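Local coordinates for protein LAIR1 ecotodomain from MGD21 antibody (Homo sapiens, PDB 7JZK) that serves as the LAIR1-derived, immunoglobulin-fold insert of a malaria antibody and binds the V2 domain of a Plasmodium RIFIN, at residues P6-E11 and F76-Y81; G19-F24 and R62-S67; R27-V32 and Y80-K85. One frame throughout, in Å; residues are numbered along the deposited sequence.

Contact 1: P6-E11 and F76-Y81; sequences PSISAE and FRCIYY
The sulfur of C78 is gripped by I8 on one strand and by a covalent partner on another. Two carbons of I8 close on it at the same range: CB lies 3.4 Å from C78 SG, and CD1, at the far end of the isoleucine, lies 3.4 Å from the same SG. The disulfide runs from C78 SG to C26, the bond that pins the two sheets of an immunoglobulin sandwich together. Strand 7-11 belongs to one sheet and strand 74-82 to the other, so this contact spans the core. The short segments run roughly antiparallel, at 139°, with axes 6.1 Å apart at closest, and no hydrogen bond joins them.

I8 curls round the sulfur because CG1 stands anti to the backbone N (chi1 169°) and chi2 (73°) then folds CD1 back over it. CD1 also packs on F24, and I8 touches C26 and L93 as well.

Further along, P6 bridges to the next inward-facing residue of the other strand. Its CG rests 3.7 Å from C78 O, a carbon-to-oxygen contact that is not a hydrogen bond. The proline ring and the phenol of Y80 pass each other at a slant. The phenol oxygen of Y80 goes to P4 O, just upstream of P6, which helps hold the ring in place. Near its own plane, the ring's edge receives P6 CB 3.6 Å from Y80 CD1.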
loop_
_atom_site.group_PDB
_atom_site.type_symbol
_atom_site.label_atom_id
_atom_site.label_comp_id
_atom_site.label_asym_id
_atom_site.label_seq_id
_atom_site.Cartn_x
_atom_site.Cartn_y
_atom_site.Cartn_z
ATOM N N PRO A 6 -8.323 3.245 -19.812
ATOM C CA PRO A 6 -9.233 2.258 -19.235
ATOM C C PRO A 6 -10.512 2.957 -18.812
ATOM O O PRO A 6 -10.556 4.179 -18.679
ATOM C CB PRO A 6 -8.465 1.716 -18.028
ATOM C CG PRO A 6 -7.499 2.786 -17.655
ATOM C CD PRO A 6 -7.249 3.637 -18.877
ATOM N N SER A 7 -11.550 2.157 -18.566
ATOM C CA SER A 7 -12.819 2.694 -18.098
ATOM C C SER A 7 -13.218 1.967 -16.818
ATOM O O SER A 7 -12.813 0.826 -16.576
ATOM C CB SER A 7 -13.945 2.545 -19.142
ATOM O OG SER A 7 -14.540 1.251 -19.098
ATOM N N ILE A 8 -14.005 2.646 -15.995
ATOM C CA ILE A 8 -14.456 2.127 -14.711
ATOM C C ILE A 8 -15.970 2.173 -14.715
ATOM O O ILE A 8 -16.558 3.167 -15.157
ATOM C CB ILE A 8 -13.871 2.955 -13.538
ATOM C CG1 ILE A 8 -14.523 2.632 -12.193
ATOM C CG2 ILE A 8 -13.947 4.448 -13.783
ATOM C CD1 ILE A 8 -14.148 1.329 -11.597
ATOM N N SER A 9 -16.596 1.102 -14.222
ATOM C CA SER A 9 -18.044 1.061 -14.048
ATOM C C SER A 9 -18.341 0.393 -12.712
ATOM O O SER A 9 -17.488 -0.287 -12.148
ATOM C CB SER A 9 -18.756 0.320 -15.199
ATOM O OG SER A 9 -17.968 -0.754 -15.705
ATOM N N ALA A 10 -19.559 0.596 -12.204
ATOM C CA ALA A 10 -19.995 0.002 -10.947
ATOM C C ALA A 10 -21.303 -0.743 -11.145
ATOM O O ALA A 10 -22.225 -0.234 -11.787
ATOM C CB ALA A 10 -20.187 1.062 -9.857
ATOM N N GLU A 11 -21.380 -1.941 -10.563
ATOM C CA GLU A 11 -22.550 -2.799 -10.654
ATOM C C GLU A 11 -22.987 -3.190 -9.247
ATOM O O GLU A 11 -22.162 -3.690 -8.458
ATOM C CB GLU A 11 -22.223 -4.052 -11.475
ATOM C CG GLU A 11 -21.413 -3.758 -12.740
ATOM C CD GLU A 11 -20.953 -5.014 -13.447
ATOM O OE1 GLU A 11 -20.431 -4.905 -14.582
ATOM O OE2 GLU A 11 -21.105 -6.111 -12.870
ATOM N N PHE A 76 -13.351 6.559 -7.144
ATOM C CA PHE A 76 -12.587 5.388 -7.567
ATOM C C PHE A 76 -12.218 5.552 -9.038
ATOM O O PHE A 76 -12.961 6.165 -9.803
ATOM C CB PHE A 76 -13.367 4.057 -7.411
ATOM C CG PHE A 76 -13.754 3.725 -5.986
ATOM C CD1 PHE A 76 -14.907 4.269 -5.419
ATOM C CD2 PHE A 76 -12.977 2.854 -5.213
ATOM C CE1 PHE A 76 -15.271 3.959 -4.116
ATOM C CE2 PHE A 76 -13.342 2.536 -3.910
ATOM C CZ PHE A 76 -14.487 3.093 -3.359
ATOM N N ARG A 77 -11.075 4.995 -9.449
ATOM C CA ARG A 77 -10.706 5.046 -10.866
ATOM C C ARG A 77 -9.739 3.909 -11.172
ATOM O O ARG A 77 -9.149 3.319 -10.271
ATOM C CB ARG A 77 -10.097 6.396 -11.249
ATOM C CG ARG A 77 -8.630 6.532 -10.918
ATOM C CD ARG A 77 -8.170 7.916 -11.250
ATOM N NE ARG A 77 -6.808 8.172 -10.793
ATOM C CZ ARG A 77 -6.147 9.304 -11.052
ATOM N NH1 ARG A 77 -6.729 10.269 -11.763
ATOM N NH2 ARG A 77 -4.904 9.472 -10.622
ATOM N N CYS A 78 -9.584 3.600 -12.452
ATOM C CA CYS A 78 -8.758 2.471 -12.848
ATOM C C CYS A 78 -7.496 2.938 -13.549
ATOM O O CYS A 78 -7.438 4.018 -14.148
ATOM C CB CYS A 78 -9.500 1.492 -13.770
ATOM S SG CYS A 78 -11.138 0.963 -13.190
ATOM N N ILE A 79 -6.470 2.111 -13.435
ATOM C CA ILE A 79 -5.263 2.300 -14.219
ATOM C C ILE A 79 -4.675 0.917 -14.426
ATOM O O ILE A 79 -4.813 0.035 -13.581
ATOM C CB ILE A 79 -4.280 3.271 -13.525
ATOM C CG1 ILE A 79 -3.084 3.589 -14.422
ATOM C CG2 ILE A 79 -3.817 2.710 -12.216
ATOM C CD1 ILE A 79 -2.144 4.573 -13.797
ATOM N N TYR A 80 -4.066 0.693 -15.573
ATOM C CA TYR A 80 -3.550 -0.636 -15.815
ATOM C C TYR A 80 -2.114 -0.532 -16.277
ATOM O O TYR A 80 -1.649 0.526 -16.714
ATOM C CB TYR A 80 -4.393 -1.417 -16.824
ATOM C CG TYR A 80 -4.388 -0.860 -18.221
ATOM C CD1 TYR A 80 -5.397 -0.012 -18.645
ATOM C CD2 TYR A 80 -3.392 -1.205 -19.132
ATOM C CE1 TYR A 80 -5.411 0.486 -19.905
ATOM C CE2 TYR A 80 -3.393 -0.701 -20.394
ATOM C CZ TYR A 80 -4.402 0.146 -20.783
ATOM O OH TYR A 80 -4.414 0.655 -22.069
ATOM N N TYR A 81 -1.410 -1.642 -16.126
ATOM C CA TYR A 81 -0.006 -1.739 -16.484
ATOM C C TYR A 81 0.141 -2.715 -17.635
ATOM O O TYR A 81 -0.316 -3.849 -17.543
ATOM C CB TYR A 81 0.839 -2.189 -15.277
ATOM C CG TYR A 81 2.345 -2.053 -15.482
ATOM C CD1 TYR A 81 2.983 -0.842 -15.317
ATOM C CD2 TYR A 81 3.132 -3.140 -15.849
ATOM C CE1 TYR A 81 4.361 -0.716 -15.528
ATOM C CE2 TYR A 81 4.510 -3.009 -16.053
ATOM C CZ TYR A 81 5.110 -1.805 -15.886
ATOM O OH TYR A 81 6.465 -1.693 -16.065
#

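Contact 2: G19-F24 and R62-S67; sequences GSHVTF and RFRIDS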
loop_
_atom_site.group_PDB
_atom_site.type_symbol
_atom_site.label_atom_id
_atom_site.label_comp_id
_atom_site.label_asym_id
_atom_site.label_seq_id
_atom_site.Cartn_x
_atom_site.Cartn_y
_atom_site.Cartn_z
ATOM N N GLY A 19 -24.744 -1.379 3.637
ATOM C CA GLY A 19 -24.695 -2.793 3.912
ATOM C C GLY A 19 -24.720 -3.670 2.684
ATOM O O GLY A 19 -24.349 -4.843 2.779
ATOM N N SER A 20 -25.120 -3.130 1.530
ATOM C CA SER A 20 -25.218 -3.910 0.305
ATOM C C SER A 20 -23.867 -3.963 -0.402
ATOM O O SER A 20 -22.900 -3.312 0.001
ATOM C CB SER A 20 -26.298 -3.336 -0.614
ATOM O OG SER A 20 -26.698 -4.277 -1.603
ATOM N N HIS A 21 -23.808 -4.765 -1.464
ATOM C CA HIS A 21 -22.599 -5.039 -2.231
ATOM C C HIS A 21 -22.460 -4.055 -3.385
ATOM O O HIS A 21 -23.420 -3.390 -3.777
ATOM C CB HIS A 21 -22.620 -6.487 -2.742
ATOM C CG HIS A 21 -23.713 -6.762 -3.729
ATOM N ND1 HIS A 21 -24.988 -7.120 -3.341
ATOM C CD2 HIS A 21 -23.720 -6.756 -5.086
ATOM C CE1 HIS A 21 -25.736 -7.307 -4.416
ATOM N NE2 HIS A 21 -24.991 -7.092 -5.486
ATOM N N VAL A 22 -21.233 -3.940 -3.903
ATOM C CA VAL A 22 -20.949 -3.182 -5.119
ATOM C C VAL A 22 -19.707 -3.779 -5.762
ATOM O O VAL A 22 -18.854 -4.339 -5.077
ATOM C CB VAL A 22 -20.763 -1.671 -4.832
ATOM C CG1 VAL A 22 -19.452 -1.410 -4.118
ATOM C CG2 VAL A 22 -20.798 -0.866 -6.126
ATOM N N THR A 23 -19.631 -3.717 -7.093
ATOM C CA THR A 23 -18.450 -4.196 -7.806
ATOM C C THR A 23 -17.977 -3.162 -8.823
ATOM O O THR A 23 -18.746 -2.741 -9.697
ATOM C CB THR A 23 -18.722 -5.525 -8.518
ATOM O OG1 THR A 23 -19.424 -6.406 -7.632
ATOM C CG2 THR A 23 -17.400 -6.170 -8.925
ATOM N N PHE A 24 -16.705 -2.784 -8.727
ATOM C CA PHE A 24 -16.074 -1.911 -9.703
ATOM C C PHE A 24 -15.438 -2.783 -10.766
ATOM O O PHE A 24 -14.631 -3.662 -10.450
ATOM C CB PHE A 24 -15.011 -1.028 -9.040
ATOM C CG PHE A 24 -15.563 -0.101 -8.009
ATOM C CD1 PHE A 24 -15.533 -0.439 -6.675
ATOM C CD2 PHE A 24 -16.162 1.082 -8.383
ATOM C CE1 PHE A 24 -16.067 0.394 -5.723
ATOM C CE2 PHE A 24 -16.687 1.930 -7.441
ATOM C CZ PHE A 24 -16.647 1.580 -6.104
ATOM N N ARG A 62 -12.242 -7.164 -11.745
ATOM C CA ARG A 62 -13.355 -6.829 -10.878
ATOM C C ARG A 62 -12.859 -6.668 -9.446
ATOM O O ARG A 62 -12.102 -7.510 -8.950
ATOM C CB ARG A 62 -14.396 -7.942 -10.965
ATOM C CG ARG A 62 -14.887 -8.117 -12.382
ATOM C CD ARG A 62 -16.151 -8.930 -12.485
ATOM N NE ARG A 62 -17.148 -8.073 -13.101
ATOM C CZ ARG A 62 -18.213 -8.496 -13.758
ATOM N NH1 ARG A 62 -18.441 -9.797 -13.903
ATOM N NH2 ARG A 62 -19.048 -7.602 -14.278
ATOM N N PHE A 63 -13.296 -5.597 -8.779
ATOM C CA PHE A 63 -12.986 -5.342 -7.370
ATOM C C PHE A 63 -14.324 -5.233 -6.660
ATOM O O PHE A 63 -15.091 -4.307 -6.939
ATOM C CB PHE A 63 -12.178 -4.052 -7.185
ATOM C CG PHE A 63 -10.933 -3.973 -8.035
ATOM C CD1 PHE A 63 -11.008 -3.587 -9.372
ATOM C CD2 PHE A 63 -9.688 -4.263 -7.500
ATOM C CE1 PHE A 63 -9.880 -3.516 -10.146
ATOM C CE2 PHE A 63 -8.555 -4.186 -8.286
ATOM C CZ PHE A 63 -8.660 -3.810 -9.609
ATOM N N ARG A 64 -14.622 -6.164 -5.759
ATOM C CA ARG A 64 -15.964 -6.242 -5.200
ATOM C C ARG A 64 -15.946 -5.992 -3.695
ATOM O O ARG A 64 -15.185 -6.628 -2.962
ATOM C CB ARG A 64 -16.569 -7.611 -5.486
ATOM C CG ARG A 64 -17.732 -7.933 -4.563
ATOM C CD ARG A 64 -18.110 -9.419 -4.623
ATOM N NE ARG A 64 -19.151 -9.669 -3.636
ATOM C CZ ARG A 64 -20.449 -9.711 -3.923
ATOM N NH1 ARG A 64 -21.328 -9.923 -2.954
ATOM N NH2 ARG A 64 -20.868 -9.555 -5.179
ATOM N N ILE A 65 -16.810 -5.092 -3.235
ATOM C CA ILE A 65 -17.041 -4.865 -1.816
ATOM C C ILE A 65 -18.354 -5.545 -1.445
ATOM O O ILE A 65 -19.414 -5.176 -1.966
ATOM C CB ILE A 65 -17.087 -3.361 -1.480
ATOM C CG1 ILE A 65 -15.767 -2.667 -1.821
ATOM C CG2 ILE A 65 -17.429 -3.161 -0.002
ATOM C CD1 ILE A 65 -15.840 -1.165 -1.633
ATOM N N ASP A 66 -18.288 -6.533 -0.542
ATOM C CA ASP A 66 -19.484 -7.287 -0.178
ATOM C C ASP A 66 -20.467 -6.427 0.597
ATOM O O ASP A 66 -21.676 -6.485 0.359
ATOM C CB ASP A 66 -19.119 -8.522 0.641
ATOM C CG ASP A 66 -18.252 -9.510 -0.131
ATOM O OD1 ASP A 66 -18.596 -9.850 -1.289
ATOM O OD2 ASP A 66 -17.230 -9.972 0.431
ATOM N N SER A 67 -19.985 -5.637 1.545
ATOM C CA SER A 67 -20.893 -4.831 2.350
ATOM C C SER A 67 -20.261 -3.466 2.555
ATOM O O SER A 67 -19.276 -3.342 3.287
ATOM C CB SER A 67 -21.193 -5.520 3.683
ATOM O OG SER A 67 -22.241 -4.864 4.387
#
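This pairing is the antiparallel ladder between strands 22-28 and 58-65 in one sheet of the immunoglobulin sandwich, where V22 meets I65 and F24 meets F63 as hydrogen-bonded pairs. V22 N gives to I65 O at 2.9 Å, and I65 N returns to V22 O at 2.9 Å. F24 N reaches F63 O at 2.8 Å, while F63 N to F24 O is 2.9 Å.

V22, F24, F63 and I65 all face the inside of the sandwich. V22 and I65 lie alongside each other, V22 CG1 being 4.0 Å from I65 CB, and I65 CD1 comes to the edge of the F24 ring. F63 goes on to F35 and L37 of the other sheet, and both F63 and I65 also pack on F79 of the Rifin chain.

On the outer face T23 and R64 form a non-hydrogen-bonded pair, and T23 OG1 and CG2 both rest on R64 CB. R64 runs out extended, swung across from its own nitrogen (chi1 161°), which carries the guanidinium across H21, the two planes 14° apart: H21 CB sits over one face, 3.7 Å from R64 NH1. At the guanidinium edge D66 makes a salt bridge, R64 NE to D66 OD1, whose modelled 2.4 Å is doubtfully short. Past the strand ends, S67 OG gives to G19 O at 2.7 Å from above the carbonyl plane. Such regular antiparallel pairing, apolar inside and polar outside, is typical of neighbouring strands in an immunoglobulin beta sandwich.

Contact 3: R27-V32 and Y80-K85; sequences RGPVGV and YYKSRK
P29 sits over one face of the Y80 ring, its CD 3.2 Å from Y80 CZ, consistent with a CH-pi contact, though modelled rather short. P29 CG comes in beside it, 3.3 Å from Y80 OH, so the proline covers the phenol end, whose hydroxyl is hydrogen-bonded to P4 O. V32 lies on the same side of the ring plane but near the other end, and the V32 and Y80 side chains cross at about a right angle: V32 CG1 is 3.7 Å from Y80 CB and V32 CG2 is 3.8 Å from Y80 CD2.

Beyond the ring, K82 runs along the backbone of the 27-32 loop. Its chain starts out trans (chi1 -160°), then bends at chi2 and chi3, which lays its carbons against two carbonyls: K82 CG is 3.2 Å from G31 O and K82 CE is 3.0 Å from V30 O. K82 NZ lies near V30 O too, but at an angle too poor for a hydrogen bond.

The next layer holds these groups in place. P29 O accepts from S59 OG, which ties the loop to strand 58-65, and V32 packs on V51. Across from it, K82 and K85 exchange backbone hydrogen bonds in both directions around S83 and R84, closing a two-residue beta hairpin with type I' turn angles. Y81 points away from the loop, and its hydroxyl bonds with F105 N of the Rifin chain.

This is where the loop between strands 22-28 and 34-38 meets the hairpin joining 74-82 to 85-97. With no hydrogen bond across it, the contact rests on apolar carbons round the Y80 ring and on the K82 methylenes against V30 O and G31 O, while the lysine ammonium probably adds a favourable but loose electrostatic pull toward V30 O.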
loop_
_atom_site.group_PDB
_atom_site.type_symbol
_atom_site.label_atom_id
_atom_site.label_comp_id
_atom_site.label_asym_id
_atom_site.label_seq_id
_atom_site.Cartn_x
_atom_site.Cartn_y
_atom_site.Cartn_z
ATOM N N ARG A 27 -11.973 -1.913 -17.237
ATOM C CA ARG A 27 -11.804 -2.473 -18.571
ATOM C C ARG A 27 -10.690 -1.766 -19.311
ATOM O O ARG A 27 -10.588 -0.534 -19.276
ATOM C CB ARG A 27 -13.093 -2.422 -19.370
ATOM C CG ARG A 27 -14.033 -3.540 -18.975
ATOM C CD ARG A 27 -15.202 -3.636 -19.913
ATOM N NE ARG A 27 -16.473 -3.850 -19.216
ATOM C CZ ARG A 27 -17.112 -2.949 -18.474
ATOM N NH1 ARG A 27 -18.266 -3.270 -17.900
ATOM N NH2 ARG A 27 -16.602 -1.735 -18.284
ATOM N N GLY A 28 -9.855 -2.579 -19.956
ATOM C CA GLY A 28 -8.783 -2.112 -20.796
ATOM C C GLY A 28 -8.570 -3.020 -22.003
ATOM O O GLY A 28 -9.453 -3.799 -22.410
ATOM N N PRO A 29 -7.399 -2.895 -22.620
ATOM C CA PRO A 29 -7.070 -3.702 -23.798
ATOM C C PRO A 29 -6.672 -5.114 -23.379
ATOM O O PRO A 29 -6.596 -5.433 -22.192
ATOM C CB PRO A 29 -5.887 -2.946 -24.412
ATOM C CG PRO A 29 -5.189 -2.352 -23.196
ATOM C CD PRO A 29 -6.305 -1.984 -22.248
ATOM N N VAL A 30 -6.459 -5.979 -24.379
ATOM C CA VAL A 30 -6.013 -7.347 -24.122
ATOM C C VAL A 30 -4.575 -7.330 -23.653
ATOM O O VAL A 30 -3.764 -6.519 -24.114
ATOM C CB VAL A 30 -6.197 -8.224 -25.375
ATOM C CG1 VAL A 30 -5.250 -9.438 -25.357
ATOM C CG2 VAL A 30 -7.646 -8.690 -25.489
ATOM N N GLY A 31 -4.253 -8.220 -22.721
ATOM C CA GLY A 31 -2.897 -8.321 -22.244
ATOM C C GLY A 31 -2.572 -7.465 -21.047
ATOM O O GLY A 31 -1.385 -7.260 -20.761
ATOM N N VAL A 32 -3.579 -6.947 -20.338
ATOM C CA VAL A 32 -3.286 -6.198 -19.125
ATOM C C VAL A 32 -2.581 -7.127 -18.150
ATOM O O VAL A 32 -3.062 -8.228 -17.861
ATOM C CB VAL A 32 -4.572 -5.635 -18.500
ATOM C CG1 VAL A 32 -4.264 -5.053 -17.128
ATOM C CG2 VAL A 32 -5.203 -4.589 -19.390
ATOM N N TYR A 80 -4.066 0.693 -15.573
ATOM C CA TYR A 80 -3.550 -0.636 -15.815
ATOM C C TYR A 80 -2.114 -0.532 -16.277
ATOM O O TYR A 80 -1.649 0.526 -16.714
ATOM C CB TYR A 80 -4.393 -1.417 -16.824
ATOM C CG TYR A 80 -4.388 -0.860 -18.221
ATOM C CD1 TYR A 80 -5.397 -0.012 -18.645
ATOM C CD2 TYR A 80 -3.392 -1.205 -19.132
ATOM C CE1 TYR A 80 -5.411 0.486 -19.905
ATOM C CE2 TYR A 80 -3.393 -0.701 -20.394
ATOM C CZ TYR A 80 -4.402 0.146 -20.783
ATOM O OH TYR A 80 -4.414 0.655 -22.069
ATOM N N TYR A 81 -1.410 -1.642 -16.126
ATOM C CA TYR A 81 -0.006 -1.739 -16.484
ATOM C C TYR A 81 0.141 -2.715 -17.635
ATOM O O TYR A 81 -0.316 -3.849 -17.543
ATOM C CB TYR A 81 0.839 -2.189 -15.277
ATOM C CG TYR A 81 2.345 -2.053 -15.482
ATOM C CD1 TYR A 81 2.983 -0.842 -15.317
ATOM C CD2 TYR A 81 3.132 -3.140 -15.849
ATOM C CE1 TYR A 81 4.361 -0.716 -15.528
ATOM C CE2 TYR A 81 4.510 -3.009 -16.053
ATOM C CZ TYR A 81 5.110 -1.805 -15.886
ATOM O OH TYR A 81 6.465 -1.693 -16.065
ATOM N N LYS A 82 0.753 -2.268 -18.721
ATOM C CA LYS A 82 0.941 -3.130 -19.881
ATOM C C LYS A 82 2.129 -2.651 -20.698
ATOM O O LYS A 82 2.336 -1.449 -20.845
ATOM C CB LYS A 82 -0.384 -3.156 -20.659
ATOM C CG LYS A 82 -0.648 -4.279 -21.630
ATOM C CD LYS A 82 -0.430 -3.942 -23.090
ATOM C CE LYS A 82 -1.677 -4.427 -23.843
ATOM N NZ LYS A 82 -1.915 -3.887 -25.212
ATOM N N SER A 83 2.920 -3.603 -21.188
ATOM C CA SER A 83 4.112 -3.319 -21.985
ATOM C C SER A 83 5.040 -2.317 -21.287
ATOM O O SER A 83 5.437 -1.298 -21.849
ATOM C CB SER A 83 3.709 -2.845 -23.382
ATOM O OG SER A 83 2.566 -3.552 -23.843
ATOM N N ARG A 84 5.361 -2.589 -20.020
ATOM C CA ARG A 84 6.330 -1.793 -19.245
ATOM C C ARG A 84 5.921 -0.349 -19.025
ATOM O O ARG A 84 6.775 0.521 -18.911
ATOM C CB ARG A 84 7.716 -1.805 -19.862
ATOM C CG ARG A 84 8.274 -3.155 -20.162
ATOM C CD ARG A 84 9.119 -3.032 -21.414
ATOM N NE ARG A 84 8.820 -4.102 -22.346
ATOM C CZ ARG A 84 8.908 -3.988 -23.662
ATOM N NH1 ARG A 84 8.612 -5.023 -24.430
ATOM N NH2 ARG A 84 9.277 -2.841 -24.205
ATOM N N LYS A 85 4.634 -0.050 -19.035
ATOM C CA LYS A 85 4.235 1.308 -18.729
ATOM C C LYS A 85 2.852 1.309 -18.136
ATOM O O LYS A 85 2.006 0.505 -18.505
ATOM C CB LYS A 85 4.306 2.252 -19.943
ATOM C CG LYS A 85 3.745 1.750 -21.231
ATOM C CD LYS A 85 4.354 2.579 -22.369
ATOM C CE LYS A 85 5.869 2.650 -22.245
ATOM N NZ LYS A 85 6.518 3.200 -23.469
#

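Overall arrangement
From the N terminus the chain enters strand 7-11, which contact 1 packs against strand 74-82 across the core, closing a loop over most of the domain. Contact 2 nests inside that loop: it joins the start of strand 22-28 to the end of strand 58-65, at the other end of the sandwich from contact 3. Contact 3 leaves the far end of strand 22-28 and lands on the tip of strand 74-82; its segments alternate along the chain with those of contact 2, so the two cross, and it shares Y80 and Y81 with contact 1. S7 O to R27 N and E11 O to T23 N stitch strand 7-11 to strand 22-28. Contact 2 thus builds one sheet, whereas contacts 1 and 3 tie it to the opposing one.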